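Local coordinates for protein yncA (PDB 3DR6) that probably transfers an acetyl group from acetyl-coenzyme A to an acceptor substrate, as a member of the GNAT acetyltransferase family, at residues His27-Trp32 with Gly122-Asn127; Pro146-Lys151 with Leu156-Met161. All blocks are in the same frame, centred on the assembly; numbering follows the deposited sequence.

Contact 1: His27-Trp32 with Gly122-Asn127. With GOL (glycerol), chain J.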
loop_
_atom_site.group_PDB
_atom_site.type_symbol
_atom_site.label_atom_id
_atom_site.label_comp_id
_atom_site.label_asym_id
_atom_site.label_seq_id
_atom_site.Cartn_x
_atom_site.Cartn_y
_atom_site.Cartn_z
ATOM N N HIS C 27 6.245 -19.101 -10.063
ATOM C CA HIS C 27 5.285 -19.952 -10.754
ATOM C C HIS C 27 3.825 -19.583 -10.539
ATOM O O HIS C 27 2.928 -20.311 -10.992
ATOM C CB HIS C 27 5.544 -21.441 -10.391
ATOM C CG HIS C 27 6.952 -21.871 -10.659
ATOM N ND1 HIS C 27 7.508 -21.837 -11.921
ATOM C CD2 HIS C 27 7.934 -22.300 -9.825
ATOM C CE1 HIS C 27 8.768 -22.237 -11.853
ATOM N NE2 HIS C 27 9.050 -22.520 -10.593
ATOM N N THR C 28 3.593 -18.467 -9.864
ATOM C CA THR C 28 2.250 -18.039 -9.525
ATOM C C THR C 28 2.115 -16.531 -9.663
ATOM O O THR C 28 3.110 -15.811 -9.742
ATOM C CB THR C 28 1.824 -18.461 -8.076
ATOM O OG1 THR C 28 2.257 -17.486 -7.118
ATOM C CG2 THR C 28 2.341 -19.854 -7.696
ATOM N N ALA C 29 0.864 -16.071 -9.685
ATOM C CA ALA C 29 0.557 -14.656 -9.536
ATOM C C ALA C 29 0.017 -14.370 -8.124
ATOM O O ALA C 29 -0.709 -13.401 -7.900
ATOM C CB ALA C 29 -0.430 -14.211 -10.643
ATOM N N ALA C 30 0.387 -15.221 -7.166
ATOM C CA ALA C 30 -0.079 -15.084 -5.784
ATOM C C ALA C 30 0.769 -14.081 -5.000
ATOM O O ALA C 30 0.357 -13.597 -3.944
ATOM C CB ALA C 30 -0.110 -16.456 -5.075
ATOM N N ILE C 31 1.968 -13.798 -5.506
ATOM C CA ILE C 31 2.807 -12.728 -4.983
ATOM C C ILE C 31 3.344 -11.958 -6.168
ATOM O O ILE C 31 3.797 -12.568 -7.156
ATOM C CB ILE C 31 3.983 -13.238 -4.084
ATOM C CG1 ILE C 31 4.705 -12.052 -3.437
ATOM C CG2 ILE C 31 5.003 -14.089 -4.873
ATOM C CD1 ILE C 31 5.609 -12.454 -2.284
ATOM N N TRP C 32 3.291 -10.623 -6.090
ATOM C CA TRP C 32 3.744 -9.818 -7.229
ATOM C C TRP C 32 5.189 -9.325 -7.021
ATOM O O TRP C 32 5.470 -8.130 -7.051
ATOM C CB TRP C 32 2.744 -8.681 -7.595
ATOM C CG TRP C 32 1.346 -9.206 -8.001
ATOM C CD1 TRP C 32 0.967 -10.528 -8.152
ATOM C CD2 TRP C 32 0.167 -8.426 -8.257
ATOM N NE1 TRP C 32 -0.376 -10.607 -8.478
ATOM C CE2 TRP C 32 -0.883 -9.330 -8.554
ATOM C CE3 TRP C 32 -0.098 -7.040 -8.282
ATOM C CZ2 TRP C 32 -2.181 -8.899 -8.869
ATOM C CZ3 TRP C 32 -1.390 -6.615 -8.598
ATOM C CH2 TRP C 32 -2.412 -7.540 -8.884
ATOM N N GLY C 122 -4.802 -8.930 -0.519
ATOM C CA GLY C 122 -4.574 -8.473 -1.898
ATOM C C GLY C 122 -4.610 -9.726 -2.761
ATOM O O GLY C 122 -3.823 -10.662 -2.549
ATOM N N ILE C 123 -5.554 -9.771 -3.695
ATOM C CA ILE C 123 -5.854 -10.984 -4.445
ATOM C C ILE C 123 -5.907 -10.617 -5.932
ATOM O O ILE C 123 -6.513 -9.602 -6.305
ATOM C CB ILE C 123 -7.240 -11.590 -3.992
ATOM C CG1 ILE C 123 -7.296 -11.852 -2.483
ATOM C CG2 ILE C 123 -7.554 -12.868 -4.777
ATOM C CD1 ILE C 123 -8.729 -12.150 -1.975
ATOM N N GLU C 124 -5.239 -11.402 -6.791
ATOM C CA GLU C 124 -5.410 -11.183 -8.238
ATOM C C GLU C 124 -6.897 -11.340 -8.565
ATOM O O GLU C 124 -7.515 -12.299 -8.131
ATOM C CB GLU C 124 -4.594 -12.160 -9.063
ATOM C CG GLU C 124 -4.500 -11.673 -10.512
ATOM C CD GLU C 124 -4.217 -12.754 -11.492
ATOM O OE1 GLU C 124 -4.085 -13.932 -11.080
ATOM O OE2 GLU C 124 -4.106 -12.409 -12.697
ATOM N N SER C 125 -7.468 -10.406 -9.320
ATOM C CA SER C 125 -8.920 -10.300 -9.416
ATOM C C SER C 125 -9.586 -11.537 -10.037
ATOM O O SER C 125 -10.773 -11.818 -9.770
ATOM C CB SER C 125 -9.329 -9.055 -10.180
ATOM O OG SER C 125 -8.861 -7.874 -9.539
ATOM N N GLN C 126 -8.809 -12.273 -10.825
ATOM C CA GLN C 126 -9.312 -13.444 -11.530
ATOM C C GLN C 126 -9.291 -14.740 -10.681
ATOM O O GLN C 126 -9.871 -15.787 -11.086
ATOM C CB GLN C 126 -8.590 -13.575 -12.888
ATOM C CG GLN C 126 -8.945 -12.405 -13.896
ATOM C CD GLN C 126 -8.257 -11.006 -13.597
ATOM O OE1 GLN C 126 -7.421 -10.859 -12.682
ATOM N NE2 GLN C 126 -8.623 -9.986 -14.396
ATOM N N ASN C 127 -8.699 -14.653 -9.480
ATOM C CA ASN C 127 -8.602 -15.791 -8.541
ATOM C C ASN C 127 -9.905 -15.996 -7.752
ATOM O O ASN C 127 -10.035 -15.622 -6.566
ATOM C CB ASN C 127 -7.379 -15.644 -7.623
ATOM C CG ASN C 127 -7.045 -16.920 -6.848
ATOM O OD1 ASN C 127 -7.848 -17.858 -6.749
ATOM N ND2 ASN C 127 -5.869 -16.934 -6.262
HETATM C C1 GOL J . -1.614 -10.122 -5.275
HETATM O O1 GOL J . -1.808 -11.555 -5.242
HETATM C C2 GOL J . -0.609 -9.642 -4.223
HETATM O O2 GOL J . -0.805 -8.240 -3.993
HETATM C C3 GOL J . 0.797 -9.828 -4.766
HETATM O O3 GOL J . 1.840 -9.258 -3.957
#
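Glu124, at the end of strand 118-124, reaches across to Ala29 and Trp32 by van der Waals contact. Its CG lies 4.0 Å from Trp32 CZ2, at the edge of the indole and near its plane. OE1 comes 3.7 Å from Ala29 CB, where a small methyl leaves room for a carboxylate. CG anti to the backbone N (chi1 -165°) and an extended chain carry the acid past the ring, from which its plane is turned by 83°.

Hydrogen bonds shape the loop rather than cross the contact. Thr28 OG1 accepts from Ala30 N at 2.9 Å, an ST turn that threonine can close just after helix 14-27. Trp32 NE1 donates to Ala29 O at 2.9 Å, from above the carbonyl plane, which restrains the indole's rotation.

A glycerol, probably from the crystallisation liquor, bridges the two segments. Its C1 sits 3.4 Å over one face of the Trp32 indole, toward the rim, while O3 is 2.9 Å from Trp32 N. O1 lies among the carbonyl oxygens of Ala29, Ala30 and Gly122, each at weak hydrogen-bonding range. An aromatic wall beside backbone carbonyls thus makes a site suited to a small polar molecule, consistent with part of a substrate pocket.

Contact 2: Pro146-Lys151 with Leu156-Met161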
loop_
_atom_site.group_PDB
_atom_site.type_symbol
_atom_site.label_atom_id
_atom_site.label_comp_id
_atom_site.label_asym_id
_atom_site.label_seq_id
_atom_site.Cartn_x
_atom_site.Cartn_y
_atom_site.Cartn_z
ATOM N N PRO C 146 -7.913 -2.142 -11.759
ATOM C CA PRO C 146 -7.310 -2.721 -12.986
ATOM C C PRO C 146 -5.874 -2.253 -13.310
ATOM O O PRO C 146 -5.521 -1.070 -13.129
ATOM C CB PRO C 146 -8.275 -2.316 -14.123
ATOM C CG PRO C 146 -9.344 -1.474 -13.512
ATOM C CD PRO C 146 -9.030 -1.223 -12.025
ATOM N N GLN C 147 -5.068 -3.198 -13.773
ATOM C CA GLN C 147 -3.727 -2.935 -14.338
ATOM C C GLN C 147 -2.710 -2.260 -13.396
ATOM O O GLN C 147 -1.771 -1.598 -13.872
ATOM C CB GLN C 147 -3.821 -2.194 -15.693
ATOM C CG GLN C 147 -4.710 -2.944 -16.705
ATOM C CD GLN C 147 -4.606 -2.471 -18.149
ATOM O OE1 GLN C 147 -3.623 -1.855 -18.581
ATOM N NE2 GLN C 147 -5.644 -2.801 -18.926
ATOM N N VAL C 148 -2.909 -2.429 -12.079
ATOM C CA VAL C 148 -2.017 -1.837 -11.073
ATOM C C VAL C 148 -0.757 -2.708 -10.887
ATOM O O VAL C 148 0.272 -2.243 -10.383
ATOM C CB VAL C 148 -2.740 -1.532 -9.712
ATOM C CG1 VAL C 148 -3.746 -0.378 -9.875
ATOM C CG2 VAL C 148 -3.447 -2.783 -9.131
ATOM N N GLY C 149 -0.843 -3.969 -11.313
ATOM C CA GLY C 149 0.296 -4.880 -11.207
ATOM C C GLY C 149 0.811 -5.351 -12.557
ATOM O O GLY C 149 0.152 -5.181 -13.589
ATOM N N VAL C 150 1.967 -6.003 -12.550
ATOM C CA VAL C 150 2.518 -6.538 -13.803
ATOM C C VAL C 150 3.319 -7.797 -13.482
ATOM O O VAL C 150 4.087 -7.810 -12.525
ATOM C CB VAL C 150 3.367 -5.478 -14.591
ATOM C CG1 VAL C 150 4.657 -5.041 -13.826
ATOM C CG2 VAL C 150 3.710 -5.974 -15.995
ATOM N N LYS C 151 3.098 -8.854 -14.253
ATOM C CA LYS C 151 3.917 -10.072 -14.154
ATOM C C LYS C 151 3.699 -10.912 -15.411
ATOM O O LYS C 151 2.623 -10.862 -16.011
ATOM C CB LYS C 151 3.510 -10.885 -12.914
ATOM C CG LYS C 151 4.617 -11.768 -12.323
ATOM C CD LYS C 151 4.221 -12.374 -10.973
ATOM C CE LYS C 151 5.416 -13.143 -10.369
ATOM N NZ LYS C 151 5.010 -13.954 -9.192
ATOM N N LEU C 156 -1.814 -6.811 -14.504
ATOM C CA LEU C 156 -2.616 -7.565 -13.550
ATOM C C LEU C 156 -3.591 -6.661 -12.812
ATOM O O LEU C 156 -3.246 -5.499 -12.476
ATOM C CB LEU C 156 -1.711 -8.262 -12.519
ATOM C CG LEU C 156 -0.630 -9.211 -13.026
ATOM C CD1 LEU C 156 0.158 -9.761 -11.834
ATOM C CD2 LEU C 156 -1.237 -10.349 -13.847
ATOM N N ASP C 157 -4.794 -7.200 -12.550
ATOM C CA ASP C 157 -5.825 -6.494 -11.781
ATOM C C ASP C 157 -5.779 -6.960 -10.324
ATOM O O ASP C 157 -5.557 -8.163 -10.042
ATOM C CB ASP C 157 -7.218 -6.749 -12.353
ATOM C CG ASP C 157 -7.328 -6.385 -13.841
ATOM O OD1 ASP C 157 -6.488 -5.626 -14.387
ATOM O OD2 ASP C 157 -8.282 -6.900 -14.472
ATOM N N LEU C 158 -5.974 -6.010 -9.413
ATOM C CA LEU C 158 -5.899 -6.309 -7.972
ATOM C C LEU C 158 -7.267 -6.147 -7.325
ATOM O O LEU C 158 -7.938 -5.119 -7.508
ATOM C CB LEU C 158 -4.917 -5.354 -7.286
ATOM C CG LEU C 158 -4.766 -5.504 -5.760
ATOM C CD1 LEU C 158 -4.212 -6.873 -5.438
ATOM C CD2 LEU C 158 -3.815 -4.443 -5.213
ATOM N N THR C 159 -7.649 -7.145 -6.545
ATOM C CA THR C 159 -8.811 -7.036 -5.680
ATOM C C THR C 159 -8.296 -6.891 -4.242
ATOM O O THR C 159 -7.394 -7.624 -3.823
ATOM C CB THR C 159 -9.711 -8.291 -5.841
ATOM O OG1 THR C 159 -10.247 -8.294 -7.174
ATOM C CG2 THR C 159 -10.865 -8.300 -4.840
ATOM N N PHE C 160 -8.825 -5.917 -3.502
ATOM C CA PHE C 160 -8.644 -5.956 -2.056
ATOM C C PHE C 160 -9.907 -6.483 -1.421
ATOM O O PHE C 160 -11.024 -6.094 -1.798
ATOM C CB PHE C 160 -8.334 -4.612 -1.413
ATOM C CG PHE C 160 -6.920 -4.136 -1.597
ATOM C CD1 PHE C 160 -6.703 -2.854 -2.098
ATOM C CD2 PHE C 160 -5.811 -4.937 -1.226
ATOM C CE1 PHE C 160 -5.369 -2.345 -2.258
ATOM C CE2 PHE C 160 -4.501 -4.435 -1.368
ATOM C CZ PHE C 160 -4.288 -3.131 -1.894
HETATM N N MSE C 161 -9.716 -7.386 -0.477
HETATM C CA MSE C 161 -10.805 -7.745 0.440
HETATM C C MSE C 161 -10.403 -7.435 1.872
HETATM O O MSE C 161 -9.209 -7.368 2.205
HETATM C CB MSE C 161 -11.193 -9.203 0.285
HETATM C CG MSE C 161 -11.569 -9.559 -1.147
HETATM SE SE MSE C 161 -12.108 -11.453 -1.329
HETATM C CE MSE C 161 -13.813 -11.357 -0.434
#
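Pro146 and Gln147, at a corner of the chain, meet the carboxylate of Asp157. Pro146 lays its CA 3.3 Å from Asp157 OD1, with its ring CB a little farther off; lacking an N-H of its own, the proline turns the chain and leaves the acid to the next residue. Gln147 supplies that N-H: its N donates to Asp157 OD1 at 2.9 Å, meeting the oxygen on the anti side and somewhat out of the carboxylate plane. The two side chains then run alongside each other, amide and carboxylate only 8° from coplanar. The amide continues to another partner, since Gln147 OE1 bonds to His117 of the second subunit, while Asp157 OD2 is held by Gln126.

Val148 presses CG2 against Leu158 CB at 3.5 Å, tighter than usual, the two side chains crossing at about a right angle. Together with Gly149 it faces Leu156, a classic beta bulge. Gly149 forms the antiparallel hydrogen-bonded pair with Leu156: its N donates to Leu156 O at 3.1 Å, and Leu156 N returns a short, nearly straight bond to Gly149 O (2.7 Å, 171°). With no side chain, the glycine spares the Leu156 side chain a crowded neighbour on the same face. Farther on, Lys151 sets its CB 3.7 Å from Leu156 CD1, aliphatic on aliphatic, and its extended chain carries NZ away to the carbonyl oxygens of Val25, Thr28 and Ile31.

The hairpin of strands 140-151 and 154-164 therefore combines a bulged backbone pair, bonded in both directions, with a side-chain acid that takes the N-H at the corner. The N-to-C directions of strands 148-151 and 156-161 make 132°, well short of antiparallel. Val148 O accepts from Thr83 OG1 of the second subunit, so this edge forms part of the subunit interface.

How the contacts relate
Contact 1 and contact 2 have centres about 8 Å apart and share one sheet, in which strands 118-124 and 154-164 are neighbours. Ile123 O and Thr159 N, 2.7 Å apart, probably form one of the backbone bonds joining these strands. The loop 27-32 is tied to the hairpin at another point, Lys151 NZ lying 2.7 Å from Thr28 O, while Trp32 CH2 packs 3.4 Å from Asp157 O. The Trp32 ring also touches Leu156 and Leu158, and the Leu158 side chain comes within about 4 Å of the glycerol, so contact 2 helps to wall the site in contact 1. Both reach the second subunit, whose Phe80 ring meets Trp32.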